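Local coordinates for putative S-adenosyl-L-methionine-dependent Methyltransferase (PDB 3DLC), which binds S-adenosylmethionine and probably transfers its methyl group to a substrate not yet established, as a class I, Rossmann-like methyltransferase, at residues G45-I50 with A112-S117; H103-E108 with R132-I137; R136-G141 with I209-T214. All coordinates share one frame; numbering follows the deposited sequence.

Contact 1. Residues G45-I50 with A112-S117. Unlike the reference sequence in segment 45-50: Thr-46 (reference Asn).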
loop_
_atom_site.group_PDB
_atom_site.type_symbol
_atom_site.label_atom_id
_atom_site.label_comp_id
_atom_site.label_asym_id
_atom_site.label_seq_id
_atom_site.Cartn_x
_atom_site.Cartn_y
_atom_site.Cartn_z
ATOM N N GLY A 45 6.112 4.293 -16.550
ATOM C CA GLY A 45 5.205 3.189 -16.867
ATOM C C GLY A 45 3.982 3.305 -15.967
ATOM O O GLY A 45 3.528 4.413 -15.653
ATOM N N THR A 46 3.474 2.173 -15.531
ATOM C CA THR A 46 2.255 2.123 -14.740
ATOM C C THR A 46 2.523 1.639 -13.330
ATOM O O THR A 46 3.275 0.692 -13.093
ATOM C CB THR A 46 1.272 1.182 -15.438
ATOM O OG1 THR A 46 1.945 -0.084 -15.557
ATOM C CG2 THR A 46 0.834 1.724 -16.798
ATOM N N CYS A 47 1.925 2.331 -12.382
ATOM C CA CYS A 47 2.014 1.990 -10.962
ATOM C C CYS A 47 0.626 1.928 -10.352
ATOM O O CYS A 47 -0.174 2.852 -10.554
ATOM C CB CYS A 47 2.847 3.037 -10.216
ATOM S SG CYS A 47 2.949 2.802 -8.439
ATOM N N ILE A 48 0.337 0.834 -9.659
ATOM C CA ILE A 48 -0.934 0.676 -8.955
ATOM C C ILE A 48 -0.643 0.751 -7.462
ATOM O O ILE A 48 0.232 0.040 -6.973
ATOM C CB ILE A 48 -1.628 -0.669 -9.258
ATOM C CG1 ILE A 48 -1.702 -0.961 -10.759
ATOM C CG2 ILE A 48 -2.979 -0.726 -8.601
ATOM C CD1 ILE A 48 -2.342 0.068 -11.631
ATOM N N ASP A 49 -1.346 1.645 -6.754
ATOM C CA ASP A 49 -1.274 1.813 -5.304
ATOM C C ASP A 49 -2.548 1.191 -4.732
ATOM O O ASP A 49 -3.643 1.726 -4.866
ATOM C CB ASP A 49 -1.154 3.302 -4.989
ATOM C CG ASP A 49 -1.074 3.619 -3.512
ATOM O OD1 ASP A 49 -0.910 2.682 -2.710
ATOM O OD2 ASP A 49 -1.184 4.826 -3.186
ATOM N N ILE A 50 -2.393 0.023 -4.110
ATOM C CA ILE A 50 -3.522 -0.746 -3.591
ATOM C C ILE A 50 -3.815 -0.340 -2.154
ATOM O O ILE A 50 -2.943 -0.349 -1.295
ATOM C CB ILE A 50 -3.273 -2.248 -3.704
ATOM C CG1 ILE A 50 -3.043 -2.631 -5.193
ATOM C CG2 ILE A 50 -4.455 -3.040 -3.091
ATOM C CD1 ILE A 50 -2.734 -4.107 -5.398
ATOM N N ALA A 112 0.659 -3.738 -14.873
ATOM C CA ALA A 112 1.405 -2.885 -13.964
ATOM C C ALA A 112 2.903 -3.152 -13.971
ATOM O O ALA A 112 3.337 -4.257 -13.714
ATOM C CB ALA A 112 0.858 -3.110 -12.518
ATOM N N ASP A 113 3.668 -2.104 -14.165
ATOM C CA ASP A 113 5.114 -2.203 -13.969
ATOM C C ASP A 113 5.512 -2.308 -12.499
ATOM O O ASP A 113 6.514 -2.916 -12.155
ATOM C CB ASP A 113 5.793 -0.985 -14.610
ATOM C CG ASP A 113 5.602 -0.950 -16.116
ATOM O OD1 ASP A 113 6.108 -1.866 -16.803
ATOM O OD2 ASP A 113 4.958 -0.025 -16.604
ATOM N N LEU A 114 4.720 -1.668 -11.659
ATOM C CA LEU A 114 4.971 -1.577 -10.228
ATOM C C LEU A 114 3.665 -1.588 -9.473
ATOM O O LEU A 114 2.722 -0.934 -9.885
ATOM C CB LEU A 114 5.721 -0.286 -9.897
ATOM C CG LEU A 114 6.029 -0.007 -8.433
ATOM C CD1 LEU A 114 6.992 -1.032 -7.824
ATOM C CD2 LEU A 114 6.584 1.446 -8.296
ATOM N N ILE A 115 3.590 -2.382 -8.418
ATOM C CA ILE A 115 2.432 -2.397 -7.526
ATOM C C ILE A 115 2.931 -2.098 -6.127
ATOM O O ILE A 115 3.811 -2.806 -5.609
ATOM C CB ILE A 115 1.682 -3.743 -7.548
ATOM C CG1 ILE A 115 1.232 -4.072 -8.969
ATOM C CG2 ILE A 115 0.546 -3.744 -6.563
ATOM C CD1 ILE A 115 0.624 -5.481 -9.137
ATOM N N VAL A 116 2.378 -1.057 -5.511
ATOM C CA VAL A 116 2.728 -0.673 -4.162
ATOM C C VAL A 116 1.483 -0.716 -3.283
ATOM O O VAL A 116 0.375 -0.617 -3.763
ATOM C CB VAL A 116 3.369 0.751 -4.126
ATOM C CG1 VAL A 116 4.592 0.825 -5.054
ATOM C CG2 VAL A 116 2.354 1.853 -4.478
ATOM N N SER A 117 1.686 -0.858 -1.982
ATOM C CA SER A 117 0.577 -0.818 -1.032
ATOM C C SER A 117 1.129 -0.643 0.364
ATOM O O SER A 117 2.007 -1.407 0.786
ATOM C CB SER A 117 -0.167 -2.122 -1.065
ATOM O OG SER A 117 -1.241 -2.141 -0.146
#

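Contact 2. Residues H103-E108 with R132-I137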
loop_
_atom_site.group_PDB
_atom_site.type_symbol
_atom_site.label_atom_id
_atom_site.label_comp_id
_atom_site.label_asym_id
_atom_site.label_seq_id
_atom_site.Cartn_x
_atom_site.Cartn_y
_atom_site.Cartn_z
ATOM N N HIS A 103 -9.472 -8.030 -4.213
ATOM C CA HIS A 103 -9.901 -9.391 -4.535
ATOM C C HIS A 103 -10.539 -9.505 -5.904
ATOM O O HIS A 103 -10.869 -10.614 -6.333
ATOM C CB HIS A 103 -10.878 -9.935 -3.500
ATOM C CG HIS A 103 -10.310 -9.997 -2.125
ATOM N ND1 HIS A 103 -10.440 -8.957 -1.237
ATOM C CD2 HIS A 103 -9.538 -10.925 -1.510
ATOM C CE1 HIS A 103 -9.826 -9.281 -0.108
ATOM N NE2 HIS A 103 -9.267 -10.464 -0.250
ATOM N N ASN A 104 -10.720 -8.387 -6.597
ATOM C CA ASN A 104 -11.324 -8.402 -7.925
ATOM C C ASN A 104 -10.954 -7.090 -8.605
ATOM O O ASN A 104 -11.750 -6.176 -8.752
ATOM C CB ASN A 104 -12.829 -8.595 -7.791
ATOM C CG ASN A 104 -13.489 -8.689 -9.116
ATOM O OD1 ASN A 104 -13.006 -9.410 -9.969
ATOM N ND2 ASN A 104 -14.622 -7.998 -9.300
ATOM N N ILE A 105 -9.694 -7.009 -8.984
ATOM C CA ILE A 105 -9.132 -5.736 -9.431
ATOM C C ILE A 105 -9.589 -5.400 -10.840
ATOM O O ILE A 105 -9.401 -6.211 -11.747
ATOM C CB ILE A 105 -7.587 -5.766 -9.384
ATOM C CG1 ILE A 105 -7.095 -6.127 -7.982
ATOM C CG2 ILE A 105 -7.024 -4.395 -9.849
ATOM C CD1 ILE A 105 -5.551 -6.304 -7.864
ATOM N N PRO A 106 -10.167 -4.210 -11.045
ATOM C CA PRO A 106 -10.703 -3.834 -12.375
ATOM C C PRO A 106 -9.631 -3.272 -13.290
ATOM O O PRO A 106 -9.711 -2.146 -13.790
ATOM C CB PRO A 106 -11.758 -2.789 -12.028
ATOM C CG PRO A 106 -11.164 -2.068 -10.883
ATOM C CD PRO A 106 -10.493 -3.173 -10.041
ATOM N N ILE A 107 -8.609 -4.092 -13.461
ATOM C CA ILE A 107 -7.452 -3.780 -14.296
ATOM C C ILE A 107 -7.108 -5.027 -15.103
ATOM O O ILE A 107 -7.236 -6.154 -14.610
ATOM C CB ILE A 107 -6.258 -3.292 -13.415
ATOM C CG1 ILE A 107 -6.640 -2.003 -12.678
ATOM C CG2 ILE A 107 -4.990 -3.087 -14.251
ATOM C CD1 ILE A 107 -5.602 -1.556 -11.654
ATOM N N GLU A 108 -6.692 -4.814 -16.344
ATOM C CA GLU A 108 -6.357 -5.928 -17.218
ATOM C C GLU A 108 -5.118 -6.692 -16.780
ATOM O O GLU A 108 -4.281 -6.225 -16.010
ATOM C CB GLU A 108 -6.206 -5.493 -18.686
ATOM C CG GLU A 108 -5.025 -4.627 -19.023
ATOM C CD GLU A 108 -5.015 -4.231 -20.508
ATOM O OE1 GLU A 108 -6.104 -4.123 -21.113
ATOM O OE2 GLU A 108 -3.930 -4.027 -21.075
ATOM N N ARG A 132 -3.283 -13.633 -5.813
ATOM C CA ARG A 132 -3.499 -14.090 -7.191
ATOM C C ARG A 132 -3.888 -12.928 -8.093
ATOM O O ARG A 132 -3.439 -12.846 -9.240
ATOM C CB ARG A 132 -4.531 -15.217 -7.245
ATOM C CG ARG A 132 -3.944 -16.556 -6.777
ATOM C CD ARG A 132 -4.965 -17.693 -6.945
ATOM N NE ARG A 132 -4.319 -18.992 -6.882
ATOM C CZ ARG A 132 -4.053 -19.641 -5.779
ATOM N NH1 ARG A 132 -4.519 -19.243 -4.621
ATOM N NH2 ARG A 132 -3.314 -20.743 -5.835
ATOM N N GLU A 133 -4.732 -12.032 -7.581
ATOM C CA GLU A 133 -5.112 -10.846 -8.379
ATOM C C GLU A 133 -3.923 -9.913 -8.620
ATOM O O GLU A 133 -3.725 -9.379 -9.708
ATOM C CB GLU A 133 -6.270 -10.090 -7.700
ATOM C CG GLU A 133 -7.610 -10.697 -7.975
ATOM C CD GLU A 133 -7.978 -10.486 -9.433
ATOM O OE1 GLU A 133 -8.412 -9.363 -9.798
ATOM O OE2 GLU A 133 -7.788 -11.421 -10.234
ATOM N N ILE A 134 -3.140 -9.681 -7.570
ATOM C CA ILE A 134 -1.938 -8.868 -7.672
ATOM C C ILE A 134 -1.014 -9.452 -8.729
ATOM O O ILE A 134 -0.476 -8.745 -9.582
ATOM C CB ILE A 134 -1.262 -8.752 -6.301
ATOM C CG1 ILE A 134 -2.132 -7.848 -5.416
ATOM C CG2 ILE A 134 0.170 -8.227 -6.397
ATOM C CD1 ILE A 134 -1.832 -7.941 -3.911
ATOM N N TYR A 135 -0.819 -10.763 -8.689
ATOM C CA TYR A 135 0.071 -11.380 -9.665
ATOM C C TYR A 135 -0.508 -11.275 -11.066
ATOM O O TYR A 135 0.256 -11.081 -12.027
ATOM C CB TYR A 135 0.384 -12.831 -9.293
ATOM C CG TYR A 135 1.668 -13.361 -9.878
ATOM C CD1 TYR A 135 2.874 -12.803 -9.513
ATOM C CD2 TYR A 135 1.700 -14.417 -10.752
ATOM C CE1 TYR A 135 4.062 -13.275 -9.961
ATOM C CE2 TYR A 135 2.931 -14.938 -11.221
ATOM C CZ TYR A 135 4.100 -14.347 -10.808
ATOM O OH TYR A 135 5.333 -14.776 -11.255
ATOM N N ARG A 136 -1.839 -11.400 -11.186
ATOM C CA ARG A 136 -2.461 -11.321 -12.475
ATOM C C ARG A 136 -2.210 -9.978 -13.167
ATOM O O ARG A 136 -1.949 -9.926 -14.385
ATOM C CB ARG A 136 -3.969 -11.576 -12.358
ATOM C CG ARG A 136 -4.696 -11.489 -13.689
ATOM C CD ARG A 136 -6.216 -11.640 -13.536
ATOM N NE ARG A 136 -6.839 -10.570 -12.770
ATOM C CZ ARG A 136 -7.049 -9.336 -13.221
ATOM N NH1 ARG A 136 -6.691 -8.974 -14.443
ATOM N NH2 ARG A 136 -7.624 -8.444 -12.413
ATOM N N ILE A 137 -2.340 -8.890 -12.410
ATOM C CA ILE A 137 -2.231 -7.557 -13.003
ATOM C C ILE A 137 -0.780 -7.074 -13.161
ATOM O O ILE A 137 -0.532 -6.073 -13.802
ATOM C CB ILE A 137 -3.079 -6.493 -12.245
ATOM C CG1 ILE A 137 -2.576 -6.265 -10.813
ATOM C CG2 ILE A 137 -4.583 -6.856 -12.284
ATOM C CD1 ILE A 137 -2.831 -4.877 -10.296
#

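Contact 3. Residues R136-G141 with I209-T214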
loop_
_atom_site.group_PDB
_atom_site.type_symbol
_atom_site.label_atom_id
_atom_site.label_comp_id
_atom_site.label_asym_id
_atom_site.label_seq_id
_atom_site.Cartn_x
_atom_site.Cartn_y
_atom_site.Cartn_z
ATOM N N ARG A 136 -1.839 -11.400 -11.186
ATOM C CA ARG A 136 -2.461 -11.321 -12.475
ATOM C C ARG A 136 -2.210 -9.978 -13.167
ATOM O O ARG A 136 -1.949 -9.926 -14.385
ATOM C CB ARG A 136 -3.969 -11.576 -12.358
ATOM C CG ARG A 136 -4.696 -11.489 -13.689
ATOM C CD ARG A 136 -6.216 -11.640 -13.536
ATOM N NE ARG A 136 -6.839 -10.570 -12.770
ATOM C CZ ARG A 136 -7.049 -9.336 -13.221
ATOM N NH1 ARG A 136 -6.691 -8.974 -14.443
ATOM N NH2 ARG A 136 -7.624 -8.444 -12.413
ATOM N N ILE A 137 -2.340 -8.890 -12.410
ATOM C CA ILE A 137 -2.231 -7.557 -13.003
ATOM C C ILE A 137 -0.780 -7.074 -13.161
ATOM O O ILE A 137 -0.532 -6.073 -13.802
ATOM C CB ILE A 137 -3.079 -6.493 -12.245
ATOM C CG1 ILE A 137 -2.576 -6.265 -10.813
ATOM C CG2 ILE A 137 -4.583 -6.856 -12.284
ATOM C CD1 ILE A 137 -2.831 -4.877 -10.296
ATOM N N LEU A 138 0.169 -7.760 -12.556
ATOM C CA LEU A 138 1.583 -7.429 -12.641
ATOM C C LEU A 138 2.133 -7.831 -14.016
ATOM O O LEU A 138 1.901 -8.943 -14.488
ATOM C CB LEU A 138 2.331 -8.184 -11.516
ATOM C CG LEU A 138 3.793 -7.836 -11.275
ATOM C CD1 LEU A 138 3.960 -6.343 -10.941
ATOM C CD2 LEU A 138 4.345 -8.709 -10.137
ATOM N N LYS A 139 2.872 -6.913 -14.624
ATOM C CA LYS A 139 3.532 -7.156 -15.888
ATOM C C LYS A 139 4.746 -8.059 -15.664
ATOM O O LYS A 139 5.443 -7.961 -14.655
ATOM C CB LYS A 139 3.981 -5.822 -16.521
ATOM C CG LYS A 139 4.379 -5.950 -17.974
ATOM C CD LYS A 139 4.878 -4.599 -18.526
ATOM C CE LYS A 139 3.842 -3.533 -18.421
ATOM N NZ LYS A 139 4.376 -2.321 -19.097
ATOM N N SER A 140 4.997 -8.937 -16.625
ATOM C CA SER A 140 6.212 -9.739 -16.607
ATOM C C SER A 140 7.394 -8.774 -16.489
ATOM O O SER A 140 7.528 -7.821 -17.257
ATOM C CB SER A 140 6.307 -10.596 -17.873
ATOM O OG SER A 140 7.445 -11.427 -17.849
ATOM N N GLY A 141 8.271 -9.055 -15.541
ATOM C CA GLY A 141 9.377 -8.180 -15.185
ATOM C C GLY A 141 9.033 -7.116 -14.163
ATOM O O GLY A 141 9.897 -6.400 -13.712
ATOM N N ILE A 209 6.525 -6.969 0.981
ATOM C CA ILE A 209 6.452 -8.122 0.099
ATOM C C ILE A 209 6.803 -7.667 -1.302
ATOM O O ILE A 209 6.125 -6.815 -1.875
ATOM C CB ILE A 209 5.038 -8.719 0.151
ATOM C CG1 ILE A 209 4.673 -9.191 1.568
ATOM C CG2 ILE A 209 4.893 -9.838 -0.876
ATOM C CD1 ILE A 209 3.164 -9.356 1.799
ATOM N N ILE A 210 7.859 -8.271 -1.847
ATOM C CA ILE A 210 8.449 -7.855 -3.119
ATOM C C ILE A 210 8.485 -9.027 -4.096
ATOM O O ILE A 210 9.420 -9.846 -4.136
ATOM C CB ILE A 210 9.884 -7.317 -2.889
ATOM C CG1 ILE A 210 9.857 -6.172 -1.879
ATOM C CG2 ILE A 210 10.522 -6.874 -4.209
ATOM C CD1 ILE A 210 11.208 -5.668 -1.417
ATOM N N ILE A 211 7.420 -9.125 -4.870
ATOM C CA ILE A 211 7.260 -10.167 -5.863
ATOM C C ILE A 211 7.859 -9.678 -7.166
ATOM O O ILE A 211 7.677 -8.538 -7.556
ATOM C CB ILE A 211 5.770 -10.487 -6.058
ATOM C CG1 ILE A 211 5.181 -11.069 -4.758
ATOM C CG2 ILE A 211 5.553 -11.439 -7.241
ATOM C CD1 ILE A 211 3.654 -10.952 -4.663
ATOM N N SER A 212 8.518 -10.592 -7.870
ATOM C CA SER A 212 9.004 -10.355 -9.216
ATOM C C SER A 212 8.306 -11.295 -10.150
ATOM O O SER A 212 8.476 -12.486 -10.011
ATOM C CB SER A 212 10.476 -10.676 -9.334
ATOM O OG SER A 212 11.255 -9.755 -8.644
ATOM N N LYS A 213 7.596 -10.823 -11.153
ATOM C CA LYS A 213 6.981 -11.731 -12.081
ATOM C C LYS A 213 7.984 -12.118 -13.116
ATOM O O LYS A 213 8.530 -11.298 -13.841
ATOM C CB LYS A 213 5.747 -11.122 -12.748
ATOM C CG LYS A 213 5.130 -12.099 -13.754
ATOM C CD LYS A 213 3.884 -11.640 -14.512
ATOM C CE LYS A 213 2.648 -11.993 -13.812
ATOM N NZ LYS A 213 1.363 -11.627 -14.469
ATOM N N THR A 214 8.221 -13.399 -13.197
ATOM C CA THR A 214 9.213 -13.928 -14.095
ATOM C C THR A 214 8.709 -15.218 -14.694
ATOM O O THR A 214 7.817 -15.852 -14.170
ATOM C CB THR A 214 10.547 -14.117 -13.329
ATOM O OG1 THR A 214 11.646 -14.211 -14.240
ATOM C CG2 THR A 214 10.511 -15.317 -12.340
#

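Contact 1. Residues G45-I50 with A112-S117
Thr-46 to Ile-50 and Leu-114 to Ser-117 are neighbouring parallel strands in the middle of the Rossmann-like methyltransferase sheet, paired Cys-47 with Leu-114, Ile-48 with Ile-115 and Asp-49 with Val-116. Their short axes come within 4.6 Å and are turned 20° from parallel. The backbone ladder alternates in the parallel manner: Leu-114 N gives to Thr-46 O, Ile-48 N to Leu-114 O, Val-116 N to Ile-48 O at 2.8 Å, and Ile-50 N to Val-116 O.

Side chains add bonds at both ends. At the start, the Asp-113 side chain lies roughly perpendicular to that of Thr-46, and its OD2 accepts Thr-46 N at 2.9 Å through the lone pair anti to OD1. In return Asp-113 N gives to Thr-46 OG1 at 3.0 Å; with chi1 57° this hydroxyl sits between its own N and carbonyl carbon, and it also bonds to Tyr-111 O. Thr-46 differs here from the reference asparagine. At the far end Ser-117 OG gives a 2.7 Å bond to Ile-50 O, approaching from above the carbonyl plane.

On one face Cys-47 SG lies 3.9 Å from Leu-114 CD2, and Val-116 CG2 leans against the CB of Asp-49, whose OD2 is held by Ser-58. On the other, Ile-50 CD1 presses on Ile-115 CG2 at 3.5 Å, tighter than ordinary van der Waals contact, while Ile-48 CG1 rests on Ala-112 CB.

The C-terminal ends of the strands point toward the cofactor, with the side chain of Asp-49 about 5 Å from the bound S-adenosylmethionine. Helix 56-64 covers the Cys-47, Asp-49 and Val-116 face, helix 127-137 packs on Ile-48, Ile-50 and Ile-115, and strand 66-73 pairs with the other edge of strand 46-50.

Contact 2. Residues H103-E108 with R132-I137
His-103 to Glu-108 is an irregular loop running beside the last turns of helix 127-137, with CA atoms 6.3 Å apart at His-103 and Glu-133 and 6.1 Å at Glu-108 and Ile-137. Between these points the loop makes an inverse gamma turn centred on Pro-106, with Ile-107 N bonded to Ile-105 O.

Two charged helix side chains hold the loop backbone. Glu-133 OE1 accepts Ile-105 N at 2.8 Å on its anti lone pair and takes Arg-136 NH2 on its syn side, while OE2 meets Arg-136 NE in a side-on salt bridge. The arginine chain, bent at chi3 (64°), turns its other edge to the loop: NH1 and NH2 converge on Ile-107 O at 2.9 and 3.2 Å, nearly in the guanidinium plane. Asp-109 adds a second carboxylate at NH1, so the group is probably fixed in rotation.

Beneath this polar layer, Ile-105 CD1 packs against Ile-137 CD1 at 3.9 Å and against Glu-133 CB.

The contact joins the loop after strand 95-99 to the helix after strand 112-118, as in Rossmann-like methyltransferases; at the loop's start, His-103 touches S-adenosylmethionine.

Contact 3. Residues R136-G141 with I209-T214
Lys-213 carries most of this contact, reaching to Leu-138 along the corner where helix 127-137 gives way to residues 138-141. Its NZ gives a 2.7 Å hydrogen bond to Leu-138 O, lying in the carbonyl plane. The chain is extended through chi1 and chi2 and then bends at chi3 (-90°), which takes CD and CE past the oxygen of the same carbonyl, with CD also 3.6 Å from Ser-140 N. The Leu-138 and Lys-213 side chains run alongside each other, pointing opposite ways, and Leu-138 CD2 lies 3.8 Å from Lys-213 CB.

The lysine's own carbonyl is used as well: Gly-141 N gives to Lys-213 O at 2.8 Å with an angle of 160° at the hydrogen. Gly-141 has phi 87°, a backbone conformation that glycine adopts readily. Further back, Ile-211 CG2 meets Leu-138 CD2 at 4.2 Å, extending the apolar side of the contact toward the sheet.

In the next shell, Tyr-135 O and Asn-110 OD1 also accept from NZ, and the Tyr-135 ring makes a cation-pi contact with it. Phe-131 and Leu-190 pack on Ile-211, placing the end of strand 206-211 between helices 127-137 and 180-193.

Two backbone carbonyls near the C-terminal end of a helix, an amide oxygen and an aromatic ring thus gather at one ammonium group, an environment that would be expected to favour its positive charge.

In the fold
Contact 1 is the buried core, a parallel strand pair at the centre of the sheet; contacts 2 and 3 are partly buried and lie farther from the centre of the chain. Both of these use helix 127-137 and share Arg-136 and Ile-137, contact 2 fastening a loop along the helix and contact 3 tying the turn after it to the antiparallel part of the sheet. Contact 1 rests on backbone pairing and aliphatic packing, contact 2 on a carboxylate-guanidinium pair gripping backbone, contact 3 on one lysine bonded to backbone carbonyl oxygen. Ala-112 joins contact 1 to the others: its N probably bonds to Ile-137 O and its O to Lys-139 N.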